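Side-chain contacts in putative S41 protease (Bacteroides fragilis NCTC 9343, PDB 3K50), which is a putative serine peptidase of family S41 whose function is unproven but which probably cleaves peptide bonds: residues A[213-216]-A[217-221]; A[311-315]-A[316-320]. All coordinates share one frame; numbering follows the deposited sequence.

Overall arrangement
Contacts 1 and 2 are local side-chain contacts in one family S41 region, which belongs to the ClpP/crotonase clan. Each belongs to a beta-alpha-beta unit of the same mixed sheet. Contact 1 lies in the C-terminal part of helix 207-221, which connects strand 187-194 to strand 226-230; contact 2 is the turn from helix 304-312 into strand 317-322. The two units are neighbours, because strand 226-230, which ends the first, pairs in parallel with strand 292-297, which begins the second. The contact centres are 21 Å apart and their nearest atoms about 9 Å, without touching. Both are structural packing, and neither is known to form part of the active site.

Contact 1 (A[213-216]-A[217-221]); sequences RRAF and RDFQT
Phe219 turns its CG opposite its own carbonyl carbon (chi1 -71°), and this rotation places the ring beside Phe216, one helical turn earlier. The edge of Phe219 meets the face of Phe216 in a T-shaped stack, with the planes at 84° and the ring centroids 5.7 Å apart. Phe219 CD2 lies above the Phe216 ring, displaced toward its rim, and comes 4.3 Å from Phe216 CG. A face of the Phe219 ring also lies over the backbone, with CD2 3.3 Å from Ala215 O. That oxygen is the helical acceptor of Phe219 N, at 2.8 Å, so one residue touches it with both amide and ring.

On the solvent side, a second i to i+3 pair follows a different logic. Arg217 sets CG opposite its backbone N (chi1 -175°) and bends at chi3, which brings NH2 to 3.5 Å from Arg214 CG. The guanidinium thus leans obliquely on the aliphatic part of Arg214, the two chains running side by side. Its NH2 also forms a salt bridge to Asp218 OD1 at 3.2 Å, on the syn side but tilted out of the carboxylate plane. Arg214 has its own acid, Asp211.

The aromatic pair lies on the buried side of the helix. Phe179 of strand 176-184 stacks on Phe219, Phe227 of strand 226-230 meets both rings, and helix 239-249 packs on Phe216. Thus the last turns of this beta-alpha-beta helix are amphipathic: the phenylalanines fasten it to the sheet through ring packing. The arginines, with Arg214 NE and Arg217 NH2 5.3 Å apart, probably tolerate each other because each has a nearby carboxylate to offset its charge.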
ATOM      1  N   ARG A 213       4.392 -14.734   8.859  1.00 27.81           N
ATOM      2  CA  ARG A 213       4.136 -16.077   9.313  1.00 28.40           C
ATOM      3  C   ARG A 213       3.885 -16.091  10.785  1.00 32.99           C
ATOM      4  O   ARG A 213       3.039 -16.853  11.274  1.00 30.13           O
ATOM      5  CB  ARG A 213       5.313 -17.013   9.031  1.00 28.57           C
ATOM      6  CG  ARG A 213       5.461 -17.362   7.558  1.00 28.82           C
ATOM      7  CD  ARG A 213       6.633 -18.251   7.287  1.00 27.10           C
ATOM      8  NE  ARG A 213       6.689 -18.588   5.833  1.00 25.97           N
ATOM      9  CZ  ARG A 213       7.519 -18.045   4.914  1.00 39.37           C
ATOM     10  NH1 ARG A 213       8.420 -17.126   5.222  1.00 32.83           N
ATOM     11  NH2 ARG A 213       7.441 -18.410   3.635  1.00 32.18           N
ATOM     12  N   ARG A 214       4.653 -15.295  11.507  1.00 31.53           N
ATOM     13  CA  ARG A 214       4.560 -15.298  12.959  1.00 31.32           C
ATOM     14  C   ARG A 214       3.203 -14.806  13.419  1.00 30.38           C
ATOM     15  O   ARG A 214       2.677 -15.338  14.376  1.00 33.94           O
ATOM     16  CB  ARG A 214       5.682 -14.454  13.554  1.00 35.71           C
ATOM     17  CG  ARG A 214       5.762 -14.521  15.089  1.00 41.97           C
ATOM     18  CD  ARG A 214       7.158 -14.255  15.654  1.00 64.20           C
ATOM     19  NE  ARG A 214       7.818 -13.097  15.050  1.00 76.17           N
ATOM     20  CZ  ARG A 214       8.727 -13.122  14.062  1.00 78.70           C
ATOM     21  NH1 ARG A 214       9.180 -14.252  13.487  1.00 71.91           N
ATOM     22  NH2 ARG A 214       9.204 -11.972  13.637  1.00 78.99           N
ATOM     23  N   ALA A 215       2.691 -13.769  12.757  1.00 28.64           N
ATOM     24  CA  ALA A 215       1.383 -13.211  12.996  1.00 30.57           C
ATOM     25  C   ALA A 215       0.307 -14.303  12.745  1.00 32.54           C
ATOM     26  O   ALA A 215      -0.606 -14.499  13.561  1.00 30.72           O
ATOM     27  CB  ALA A 215       1.156 -11.992  12.029  1.00 27.99           C
ATOM     28  N   PHE A 216       0.432 -15.027  11.624  1.00 30.22           N
ATOM     29  CA  PHE A 216      -0.566 -16.072  11.308  1.00 32.00           C
ATOM     30  C   PHE A 216      -0.514 -17.254  12.332  1.00 34.62           C
ATOM     31  O   PHE A 216      -1.548 -17.782  12.741  1.00 31.57           O
ATOM     32  CB  PHE A 216      -0.454 -16.493   9.849  1.00 31.21           C
ATOM     33  CG  PHE A 216      -1.248 -15.640   8.918  1.00 30.40           C
ATOM     34  CD1 PHE A 216      -0.846 -14.349   8.604  1.00 37.47           C
ATOM     35  CD2 PHE A 216      -2.434 -16.087   8.406  1.00 28.52           C
ATOM     36  CE1 PHE A 216      -1.634 -13.550   7.812  1.00 34.11           C
ATOM     37  CE2 PHE A 216      -3.189 -15.326   7.552  1.00 31.60           C
ATOM     38  CZ  PHE A 216      -2.800 -14.048   7.258  1.00 32.80           C
ATOM     39  N   ARG A 217       0.676 -17.634  12.781  1.00 31.26           N
ATOM     40  CA  ARG A 217       0.785 -18.612  13.818  1.00 32.90           C
ATOM     41  C   ARG A 217       0.014 -18.133  15.082  1.00 30.41           C
ATOM     42  O   ARG A 217      -0.705 -18.913  15.689  1.00 28.26           O
ATOM     43  CB  ARG A 217       2.254 -18.834  14.163  1.00 30.52           C
ATOM     44  CG  ARG A 217       2.508 -19.970  15.206  1.00 35.08           C
ATOM     45  CD  ARG A 217       3.899 -19.825  15.845  1.00 44.57           C
ATOM     46  NE  ARG A 217       4.035 -18.498  16.450  1.00 61.57           N
ATOM     47  CZ  ARG A 217       5.093 -18.050  17.120  1.00 68.56           C
ATOM     48  NH1 ARG A 217       6.147 -18.833  17.330  1.00 64.02           N
ATOM     49  NH2 ARG A 217       5.066 -16.808  17.610  1.00 69.20           N
ATOM     50  N   ASP A 218       0.181 -16.867  15.463  1.00 29.78           N
ATOM     51  CA  ASP A 218      -0.508 -16.271  16.621  1.00 31.74           C
ATOM     52  C   ASP A 218      -2.020 -16.243  16.374  1.00 30.99           C
ATOM     53  O   ASP A 218      -2.806 -16.551  17.275  1.00 28.63           O
ATOM     54  CB  ASP A 218       0.015 -14.858  16.917  1.00 33.92           C
ATOM     55  CG  ASP A 218       1.453 -14.839  17.475  1.00 38.50           C
ATOM     56  OD1 ASP A 218       2.010 -15.931  17.811  1.00 42.16           O
ATOM     57  OD2 ASP A 218       2.013 -13.720  17.566  1.00 43.03           O
ATOM     58  N   PHE A 219      -2.425 -15.959  15.137  1.00 35.52           N
ATOM     59  CA  PHE A 219      -3.846 -16.003  14.824  1.00 33.11           C
ATOM     60  C   PHE A 219      -4.431 -17.393  15.012  1.00 34.56           C
ATOM     61  O   PHE A 219      -5.504 -17.509  15.561  1.00 29.93           O
ATOM     62  CB  PHE A 219      -4.145 -15.533  13.421  1.00 36.27           C
ATOM     63  CG  PHE A 219      -3.958 -14.043  13.219  1.00 30.08           C
ATOM     64  CD1 PHE A 219      -4.407 -13.122  14.162  1.00 38.68           C
ATOM     65  CD2 PHE A 219      -3.387 -13.575  12.070  1.00 37.06           C
ATOM     66  CE1 PHE A 219      -4.252 -11.774  13.954  1.00 37.36           C
ATOM     67  CE2 PHE A 219      -3.224 -12.202  11.854  1.00 40.07           C
ATOM     68  CZ  PHE A 219      -3.636 -11.317  12.799  1.00 36.98           C
ATOM     69  N   GLN A 220      -3.735 -18.430  14.537  1.00 32.86           N
ATOM     70  CA  GLN A 220      -4.237 -19.796  14.669  1.00 33.71           C
ATOM     71  C   GLN A 220      -4.295 -20.200  16.166  1.00 34.82           C
ATOM     72  O   GLN A 220      -5.272 -20.761  16.625  1.00 36.78           O
ATOM     73  CB  GLN A 220      -3.347 -20.756  13.899  1.00 35.19           C
ATOM     74  CG  GLN A 220      -3.829 -22.196  13.911  1.00 38.40           C
ATOM     75  CD  GLN A 220      -2.737 -23.144  13.503  1.00 56.65           C
ATOM     76  OE1 GLN A 220      -1.581 -23.010  13.942  1.00 53.85           O
ATOM     77  NE2 GLN A 220      -3.085 -24.126  12.656  1.00 63.76           N
ATOM     78  N   THR A 221      -3.247 -19.901  16.920  1.00 33.65           N
ATOM     79  CA  THR A 221      -3.235 -20.177  18.327  1.00 32.82           C
ATOM     80  C   THR A 221      -4.451 -19.555  19.014  1.00 35.38           C
ATOM     81  O   THR A 221      -5.058 -20.189  19.868  1.00 33.95           O
ATOM     82  CB  THR A 221      -1.969 -19.623  18.969  1.00 35.67           C
ATOM     83  OG1 THR A 221      -0.868 -20.375  18.465  1.00 39.98           O
ATOM     84  CG2 THR A 221      -2.044 -19.728  20.544  1.00 31.69           C
TER

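Contact 2 (A[311-315]-A[316-320]); sequences CLNPY and MKVVL
The flat amide of Asn313 meets Val318 through its oxygen, OD1 lying 3.4 Å from Val318 CB, and the two side chains cross at about a right angle. The other flat group, the Tyr315 ring, has Cys311 O at its edge, in plane; its hydroxyl bonds to Leu258 O and its ring meets Phe277 edge-to-face. Both belong to the helix-to-strand turn of a beta-alpha-beta crossover, in which helix 304-312 links the parallel strands 292-297 and 317-322.

Inside the turn, Met316, present as selenomethionine, places CG between its backbone N and carbonyl carbon (chi1 65°). Its chain then runs alongside Leu312, with SE 4.1 Å from Leu312 CD2 and equally near CD1, while Leu312 CB touches Val318 CG2. Leu312 O receives a backbone bond from Tyr315 N and a weak one from Met316 N.

Waters knit the polar side. One accepts from Val318 N at 3.1 Å and lies within bonding distance of Asn313 OD1 and Met316 O. The second donates to Asn313 OD1 at 2.8 Å and to Val318 O at 2.9 Å.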
ATOM      1  N   CYS A 311      -7.634 -12.763  -6.951  1.00 28.41           N
ATOM      2  CA  CYS A 311      -7.279 -14.166  -6.847  1.00 28.05           C
ATOM      3  C   CYS A 311      -7.945 -14.913  -5.731  1.00 30.86           C
ATOM      4  O   CYS A 311      -8.210 -16.113  -5.871  1.00 29.28           O
ATOM      5  CB  CYS A 311      -5.767 -14.282  -6.727  1.00 32.78           C
ATOM      6  SG  CYS A 311      -5.027 -13.713  -8.343  1.00 36.66           S
ATOM      7  N   LEU A 312      -8.220 -14.243  -4.618  1.00 27.76           N
ATOM      8  CA  LEU A 312      -9.066 -14.878  -3.603  1.00 31.10           C
ATOM      9  C   LEU A 312     -10.583 -14.885  -3.941  1.00 31.40           C
ATOM     10  O   LEU A 312     -11.297 -15.791  -3.479  1.00 31.28           O
ATOM     11  CB  LEU A 312      -8.885 -14.246  -2.250  1.00 31.97           C
ATOM     12  CG  LEU A 312      -7.513 -14.411  -1.637  1.00 29.15           C
ATOM     13  CD1 LEU A 312      -7.543 -13.655  -0.322  1.00 35.90           C
ATOM     14  CD2 LEU A 312      -7.179 -15.905  -1.471  1.00 25.81           C
ATOM     15  N   ASN A 313     -11.064 -13.903  -4.714  1.00 31.17           N
ATOM     16  CA  ASN A 313     -12.509 -13.807  -5.122  1.00 33.47           C
ATOM     17  C   ASN A 313     -13.195 -15.100  -5.533  1.00 35.63           C
ATOM     18  O   ASN A 313     -14.313 -15.361  -5.079  1.00 35.17           O
ATOM     19  CB  ASN A 313     -12.750 -12.753  -6.253  1.00 32.35           C
ATOM     20  CG  ASN A 313     -13.173 -11.374  -5.710  1.00 36.86           C
ATOM     21  OD1 ASN A 313     -13.751 -11.307  -4.632  1.00 33.73           O
ATOM     22  ND2 ASN A 313     -12.958 -10.283  -6.489  1.00 33.11           N
ATOM     23  N   PRO A 314     -12.591 -15.867  -6.445  1.00 33.99           N
ATOM     24  CA  PRO A 314     -13.200 -17.144  -6.882  1.00 35.30           C
ATOM     25  C   PRO A 314     -13.264 -18.245  -5.838  1.00 34.13           C
ATOM     26  O   PRO A 314     -13.995 -19.200  -6.028  1.00 31.56           O
ATOM     27  CB  PRO A 314     -12.255 -17.624  -7.991  1.00 35.26           C
ATOM     28  CG  PRO A 314     -11.484 -16.442  -8.396  1.00 35.51           C
ATOM     29  CD  PRO A 314     -11.388 -15.555  -7.229  1.00 34.19           C
ATOM     30  N   TYR A 315     -12.492 -18.122  -4.763  1.00 29.86           N
ATOM     31  CA  TYR A 315     -12.385 -19.192  -3.783  1.00 32.95           C
ATOM     32  C   TYR A 315     -13.006 -18.963  -2.409  1.00 34.39           C
ATOM     33  O   TYR A 315     -13.046 -19.889  -1.618  1.00 34.47           O
ATOM     34  CB  TYR A 315     -10.912 -19.463  -3.540  1.00 30.09           C
ATOM     35  CG  TYR A 315     -10.241 -20.124  -4.684  1.00 27.43           C
ATOM     36  CD1 TYR A 315     -10.452 -21.472  -4.930  1.00 32.88           C
ATOM     37  CD2 TYR A 315      -9.385 -19.412  -5.544  1.00 30.47           C
ATOM     38  CE1 TYR A 315      -9.834 -22.109  -6.009  1.00 30.26           C
ATOM     39  CE2 TYR A 315      -8.779 -20.050  -6.653  1.00 29.97           C
ATOM     40  CZ  TYR A 315      -8.982 -21.404  -6.839  1.00 33.57           C
ATOM     41  OH  TYR A 315      -8.383 -22.064  -7.869  1.00 28.97           O
HETATM   42  N   MSE A 316     -13.377 -17.727  -2.115  1.00 32.05           N
HETATM   43  CA  MSE A 316     -13.902 -17.372  -0.815  1.00 32.55           C
HETATM   44  C   MSE A 316     -14.690 -16.063  -0.984  1.00 35.15           C
HETATM   45  O   MSE A 316     -14.669 -15.442  -2.075  1.00 28.78           O
HETATM   46  CB  MSE A 316     -12.755 -17.310   0.240  1.00 37.07           C
HETATM   47  CG  MSE A 316     -11.744 -16.271   0.061  1.00 32.48           C
HETATM   48 SE   MSE A 316     -10.179 -16.375   1.248  0.75 26.47          SE
HETATM   49  CE  MSE A 316     -10.806 -16.264   3.184  1.00 26.86           C
ATOM     50  N   LYS A 317     -15.465 -15.725   0.054  1.00 33.59           N
ATOM     51  CA  LYS A 317     -16.230 -14.493   0.106  1.00 32.98           C
ATOM     52  C   LYS A 317     -15.293 -13.385   0.568  1.00 28.41           C
ATOM     53  O   LYS A 317     -14.712 -13.411   1.710  1.00 27.44           O
ATOM     54  CB  LYS A 317     -17.439 -14.626   1.073  1.00 32.60           C
ATOM     55  CG  LYS A 317     -18.342 -13.355   1.118  1.00 34.96           C
ATOM     56  CD  LYS A 317     -19.546 -13.575   2.086  1.00 38.28           C
ATOM     57  CE  LYS A 317     -20.452 -12.352   2.284  1.00 52.81           C
ATOM     58  NZ  LYS A 317     -21.286 -12.551   3.531  1.00 55.44           N
ATOM     59  N   VAL A 318     -15.102 -12.423  -0.312  1.00 30.94           N
ATOM     60  CA  VAL A 318     -14.197 -11.309  -0.090  1.00 29.86           C
ATOM     61  C   VAL A 318     -15.091 -10.060   0.015  1.00 33.66           C
ATOM     62  O   VAL A 318     -15.829  -9.774  -0.906  1.00 27.28           O
ATOM     63  CB  VAL A 318     -13.204 -11.154  -1.264  1.00 31.23           C
ATOM     64  CG1 VAL A 318     -12.279  -9.958  -1.030  1.00 28.80           C
ATOM     65  CG2 VAL A 318     -12.386 -12.382  -1.427  1.00 25.95           C
ATOM     66  N   VAL A 319     -15.047  -9.331   1.136  1.00 31.77           N
ATOM     67  CA  VAL A 319     -15.894  -8.167   1.297  1.00 29.16           C
ATOM     68  C   VAL A 319     -14.981  -6.986   1.365  1.00 29.07           C
ATOM     69  O   VAL A 319     -14.114  -6.954   2.200  1.00 29.83           O
ATOM     70  CB  VAL A 319     -16.723  -8.270   2.616  1.00 31.50           C
ATOM     71  CG1 VAL A 319     -17.423  -6.952   2.931  1.00 26.48           C
ATOM     72  CG2 VAL A 319     -17.728  -9.513   2.587  1.00 28.19           C
ATOM     73  N   LEU A 320     -15.193  -6.022   0.485  1.00 28.77           N
ATOM     74  CA  LEU A 320     -14.395  -4.831   0.364  1.00 27.03           C
ATOM     75  C   LEU A 320     -15.093  -3.658   1.024  1.00 28.62           C
ATOM     76  O   LEU A 320     -16.229  -3.387   0.719  1.00 26.59           O
ATOM     77  CB  LEU A 320     -14.122  -4.510  -1.099  1.00 33.31           C
ATOM     78  CG  LEU A 320     -13.420  -5.596  -1.926  1.00 30.57           C
ATOM     79  CD1 LEU A 320     -13.214  -5.080  -3.348  1.00 28.74           C
ATOM     80  CD2 LEU A 320     -12.107  -6.043  -1.250  1.00 24.80           C
TER
HETATM   81  O   HOH W   1     -15.662 -12.980  -3.303  1.00 31.64           O
HETATM   82  O   HOH W   2     -15.320  -9.235  -3.720  1.00 43.66           O